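Local atomic coordinates of acetyl-CoA acetyltransferase (Elizabethkingia anophelis NUHP1, PDB entry 6BN2), a protein that probably joins two molecules of acetyl-CoA into acetoacetyl-CoA, and the reverse, as a tetrameric thiolase that passes through an acetylated cysteine. Residues S24-G38 with A120-Y132. Numbering follows the deposited sequence.
Sequences SFMGSLSGVPATQLG and AGGMENMSQVPHY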
loop_
_atom_site.group_PDB
_atom_site.type_symbol
_atom_site.label_atom_id
_atom_site.label_comp_id
_atom_site.label_asym_id
_atom_site.label_seq_id
_atom_site.Cartn_x
_atom_site.Cartn_y
_atom_site.Cartn_z
ATOM N N SER A 24 24.343 3.468 -0.426
ATOM C CA SER A 24 24.434 4.013 0.920
ATOM C C SER A 24 23.627 5.302 1.015
ATOM O O SER A 24 23.311 5.936 0.007
ATOM C CB SER A 24 25.895 4.288 1.302
ATOM O OG SER A 24 26.646 3.089 1.355
ATOM N N PHE A 25 23.321 5.695 2.247
ATOM C CA PHE A 25 22.550 6.914 2.489
ATOM C C PHE A 25 23.310 8.113 1.928
ATOM O O PHE A 25 24.490 8.313 2.243
ATOM C CB PHE A 25 22.323 7.073 3.992
ATOM C CG PHE A 25 21.312 8.132 4.367
ATOM C CD1 PHE A 25 21.654 9.149 5.240
ATOM C CD2 PHE A 25 20.018 8.091 3.860
ATOM C CE1 PHE A 25 20.713 10.112 5.601
ATOM C CE2 PHE A 25 19.087 9.054 4.217
ATOM C CZ PHE A 25 19.442 10.061 5.087
ATOM N N MET A 26 22.620 8.921 1.105
ATOM C CA MET A 26 23.208 10.042 0.370
ATOM C C MET A 26 24.357 9.596 -0.533
ATOM O O MET A 26 25.234 10.410 -0.879
ATOM C CB MET A 26 23.676 11.151 1.321
ATOM C CG MET A 26 22.666 11.498 2.397
ATOM S SD MET A 26 21.095 12.075 1.772
ATOM C CE MET A 26 21.586 13.565 0.919
ATOM N N GLY A 27 24.348 8.331 -0.938
ATOM C CA GLY A 27 25.427 7.718 -1.706
ATOM C C GLY A 27 25.118 7.623 -3.184
ATOM O O GLY A 27 24.510 8.526 -3.773
ATOM N N SER A 28 25.528 6.499 -3.783
ATOM C CA SER A 28 25.616 6.402 -5.239
ATOM C C SER A 28 24.256 6.470 -5.917
ATOM O O SER A 28 24.178 6.865 -7.083
ATOM C CB SER A 28 26.325 5.110 -5.646
ATOM O OG SER A 28 27.701 5.183 -5.338
ATOM N N LEU A 29 23.188 6.056 -5.232
ATOM C CA LEU A 29 21.845 6.085 -5.802
ATOM C C LEU A 29 21.006 7.226 -5.266
ATOM O O LEU A 29 19.800 7.272 -5.537
ATOM C CB LEU A 29 21.123 4.760 -5.537
ATOM C CG LEU A 29 21.790 3.567 -6.228
ATOM C CD1 LEU A 29 21.052 2.270 -5.872
ATOM C CD2 LEU A 29 21.885 3.768 -7.764
ATOM N N SER A 30 21.612 8.167 -4.539
ATOM C CA SER A 30 20.797 9.183 -3.890
ATOM C C SER A 30 20.096 10.099 -4.887
ATOM O O SER A 30 19.098 10.736 -4.526
ATOM C CB SER A 30 21.654 10.002 -2.926
ATOM O OG SER A 30 22.691 10.674 -3.609
ATOM N N GLY A 31 20.577 10.164 -6.128
ATOM C CA GLY A 31 19.933 10.939 -7.173
ATOM C C GLY A 31 19.005 10.162 -8.086
ATOM O O GLY A 31 18.524 10.728 -9.077
ATOM N N VAL A 32 18.742 8.893 -7.793
ATOM C CA VAL A 32 17.900 8.031 -8.612
ATOM C C VAL A 32 16.631 7.746 -7.812
ATOM O O VAL A 32 16.680 6.993 -6.829
ATOM C CB VAL A 32 18.622 6.733 -8.995
ATOM C CG1 VAL A 32 17.745 5.880 -9.890
ATOM C CG2 VAL A 32 19.969 7.054 -9.668
ATOM N N PRO A 33 15.488 8.321 -8.185
ATOM C CA PRO A 33 14.273 8.180 -7.356
ATOM C C PRO A 33 13.869 6.731 -7.144
ATOM O O PRO A 33 14.128 5.863 -7.977
ATOM C CB PRO A 33 13.207 8.927 -8.163
ATOM C CG PRO A 33 13.953 9.885 -9.025
ATOM C CD PRO A 33 15.264 9.166 -9.365
ATOM N N ALA A 34 13.195 6.483 -6.012
ATOM C CA ALA A 34 12.726 5.138 -5.705
ATOM C C ALA A 34 11.972 4.514 -6.877
ATOM O O ALA A 34 12.148 3.326 -7.178
ATOM C CB ALA A 34 11.813 5.181 -4.469
ATOM N N THR A 35 11.097 5.289 -7.529
ATOM C CA THR A 35 10.297 4.725 -8.619
ATOM C C THR A 35 11.163 4.310 -9.795
ATOM O O THR A 35 10.832 3.341 -10.487
ATOM C CB THR A 35 9.223 5.720 -9.078
ATOM O OG1 THR A 35 9.833 6.969 -9.426
ATOM C CG2 THR A 35 8.165 5.948 -7.966
ATOM N N GLN A 36 12.268 5.029 -10.035
ATOM C CA GLN A 36 13.170 4.625 -11.102
ATOM C C GLN A 36 13.979 3.397 -10.697
ATOM O O GLN A 36 14.242 2.532 -11.537
ATOM C CB GLN A 36 14.069 5.797 -11.492
ATOM C CG GLN A 36 15.230 5.451 -12.402
ATOM C CD GLN A 36 14.856 4.926 -13.777
ATOM O OE1 GLN A 36 13.713 5.008 -14.213
ATOM N NE2 GLN A 36 15.855 4.395 -14.489
ATOM N N LEU A 37 14.374 3.292 -9.419
ATOM C CA LEU A 37 14.991 2.050 -8.962
ATOM C C LEU A 37 14.021 0.885 -9.123
ATOM O O LEU A 37 14.414 -0.199 -9.570
ATOM C CB LEU A 37 15.452 2.177 -7.504
ATOM C CG LEU A 37 16.523 3.243 -7.265
ATOM C CD1 LEU A 37 16.779 3.406 -5.761
ATOM C CD2 LEU A 37 17.823 2.876 -7.979
ATOM N N GLY A 38 12.737 1.109 -8.809
ATOM C CA GLY A 38 11.747 0.068 -9.051
ATOM C C GLY A 38 11.654 -0.295 -10.523
ATOM O O GLY A 38 11.547 -1.472 -10.875
ATOM N N ALA A 120 5.862 -8.632 -8.413
ATOM C CA ALA A 120 5.828 -8.181 -7.025
ATOM C C ALA A 120 7.242 -7.842 -6.582
ATOM O O ALA A 120 8.195 -8.552 -6.919
ATOM C CB ALA A 120 5.222 -9.247 -6.084
ATOM N N GLY A 121 7.371 -6.783 -5.791
ATOM C CA GLY A 121 8.693 -6.386 -5.331
ATOM C C GLY A 121 8.600 -5.202 -4.396
ATOM O O GLY A 121 7.601 -5.038 -3.689
ATOM N N GLY A 122 9.639 -4.376 -4.382
ATOM C CA GLY A 122 9.664 -3.243 -3.475
ATOM C C GLY A 122 10.758 -2.282 -3.873
ATOM O O GLY A 122 11.666 -2.619 -4.652
ATOM N N MET A 123 10.659 -1.073 -3.328
ATOM C CA MET A 123 11.551 -0.000 -3.735
ATOM C C MET A 123 11.612 1.034 -2.620
ATOM O O MET A 123 10.617 1.276 -1.931
ATOM C CB MET A 123 11.056 0.647 -5.046
ATOM C CG MET A 123 9.651 1.277 -4.928
ATOM S SD MET A 123 8.932 1.583 -6.560
ATOM C CE MET A 123 7.253 2.121 -6.096
ATOM N N GLU A 124 12.772 1.674 -2.480
ATOM C CA GLU A 124 12.897 2.731 -1.489
ATOM C C GLU A 124 14.093 3.589 -1.856
ATOM O O GLU A 124 15.155 3.069 -2.206
ATOM C CB GLU A 124 13.081 2.170 -0.069
ATOM C CG GLU A 124 12.536 3.119 1.010
ATOM C CD GLU A 124 11.010 3.036 1.116
ATOM O OE1 GLU A 124 10.494 1.947 1.473
ATOM O OE2 GLU A 124 10.338 4.040 0.814
ATOM N N ASN A 125 13.926 4.900 -1.757
ATOM C CA ASN A 125 15.083 5.788 -1.777
ATOM C C ASN A 125 15.014 6.597 -0.490
ATOM O O ASN A 125 14.281 7.588 -0.398
ATOM C CB ASN A 125 15.114 6.671 -3.017
ATOM C CG ASN A 125 16.405 7.442 -3.101
ATOM O OD1 ASN A 125 16.784 8.085 -2.132
ATOM N ND2 ASN A 125 17.127 7.322 -4.221
ATOM N N MET A 126 15.753 6.141 0.517
ATOM C CA MET A 126 15.704 6.810 1.805
ATOM C C MET A 126 16.410 8.156 1.745
ATOM O O MET A 126 16.016 9.081 2.464
ATOM C CB MET A 126 16.285 5.874 2.860
ATOM C CG MET A 126 15.440 4.593 2.913
ATOM S SD MET A 126 15.910 3.376 4.165
ATOM C CE MET A 126 15.350 4.167 5.686
ATOM N N SER A 127 17.395 8.298 0.842
ATOM C CA SER A 127 18.090 9.575 0.661
ATOM C C SER A 127 17.138 10.694 0.247
ATOM O O SER A 127 17.392 11.869 0.547
ATOM C CB SER A 127 19.179 9.433 -0.404
ATOM O OG SER A 127 20.128 8.440 -0.066
ATOM N N GLN A 128 16.075 10.364 -0.477
ATOM C CA GLN A 128 15.177 11.369 -1.047
ATOM C C GLN A 128 13.926 11.611 -0.211
ATOM O O GLN A 128 13.049 12.378 -0.637
ATOM C CB GLN A 128 14.795 10.989 -2.480
ATOM C CG GLN A 128 15.974 11.125 -3.478
ATOM C CD GLN A 128 15.531 11.010 -4.937
ATOM O OE1 GLN A 128 14.344 10.844 -5.232
ATOM N NE2 GLN A 128 16.497 11.077 -5.855
ATOM N N VAL A 129 13.830 11.029 0.978
ATOM C CA VAL A 129 12.610 11.238 1.775
ATOM C C VAL A 129 12.592 12.677 2.271
ATOM O O VAL A 129 13.613 13.153 2.786
ATOM C CB VAL A 129 12.557 10.252 2.945
ATOM C CG1 VAL A 129 11.337 10.529 3.839
ATOM C CG2 VAL A 129 12.491 8.822 2.404
ATOM N N PRO A 130 11.501 13.410 2.118
ATOM C CA PRO A 130 11.512 14.823 2.502
ATOM C C PRO A 130 11.342 15.015 4.004
ATOM O O PRO A 130 11.103 14.078 4.763
ATOM C CB PRO A 130 10.320 15.422 1.738
ATOM C CG PRO A 130 9.456 14.284 1.371
ATOM C CD PRO A 130 10.260 13.010 1.420
ATOM N N HIS A 131 11.514 16.271 4.418
ATOM C CA HIS A 131 11.005 16.789 5.682
ATOM C C HIS A 131 9.609 17.382 5.462
ATOM O O HIS A 131 9.263 17.802 4.357
ATOM C CB HIS A 131 11.935 17.870 6.241
ATOM C CG HIS A 131 13.199 17.346 6.835
ATOM N ND1 HIS A 131 14.187 16.753 6.079
ATOM C CD2 HIS A 131 13.640 17.337 8.115
ATOM C CE1 HIS A 131 15.196 16.420 6.869
ATOM N NE2 HIS A 131 14.884 16.756 8.110
ATOM N N TYR A 132 8.811 17.414 6.534
ATOM C CA TYR A 132 7.398 17.785 6.468
ATOM C C TYR A 132 7.135 19.061 7.247
ATOM O O TYR A 132 7.640 19.230 8.359
ATOM C CB TYR A 132 6.522 16.695 7.094
ATOM C CG TYR A 132 6.697 15.295 6.575
ATOM C CD1 TYR A 132 7.036 15.045 5.243
ATOM C CD2 TYR A 132 6.504 14.210 7.428
ATOM C CE1 TYR A 132 7.190 13.723 4.786
ATOM C CE2 TYR A 132 6.637 12.912 6.984
ATOM C CZ TYR A 132 6.971 12.671 5.664
ATOM O OH TYR A 132 7.101 11.360 5.251
HETATM O O HOH W 1 16.083 12.635 -8.448
HETATM O O HOH W 2 12.405 8.782 -4.404
#
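In the N-terminal half of the thiolase fold, the turns of 24-32 and the start of helix 34-48, with P33 at its N-cap, meet the end of strand 117-125 and the loop after it. N125 has its CG anti to the backbone N (chi1 -173°), which carries its amide to two carbonyls. ND2 donates to V32 O at 2.7 Å and to L29 O at 3.0 Å; both bonds are bent, and ND2 lies above the V32 carbonyl plane. L29 O also accepts from V32 N, from the opposite face of its plane. The Q128 chain, extended beyond CG, crosses P33 at a slant; its NE2 donates to S30 O at 2.9 Å, fairly straight at 153°. Its OE1 touches P33 CA and reaches A34 N through a water. S127 OG takes the N-H of M26 at 2.8 Å and bonds D259 on strand 258-268. The F25 ring turns its edge to M126 O, with CE2 at 3.5 Å, while M26 CG lies above one face, offset toward the rim. A34 CB packs on N125 N at 3.4 Å. M123 reaches across the first helix turn, with SD against T35 CA and G38 CA. M126 approaches H356, the predicted proton acceptor, to about 6 Å between side chains. N125, S127 and Q128 thus fix backbone N-H and C=O groups of the 24-32 turns, near the probable active site.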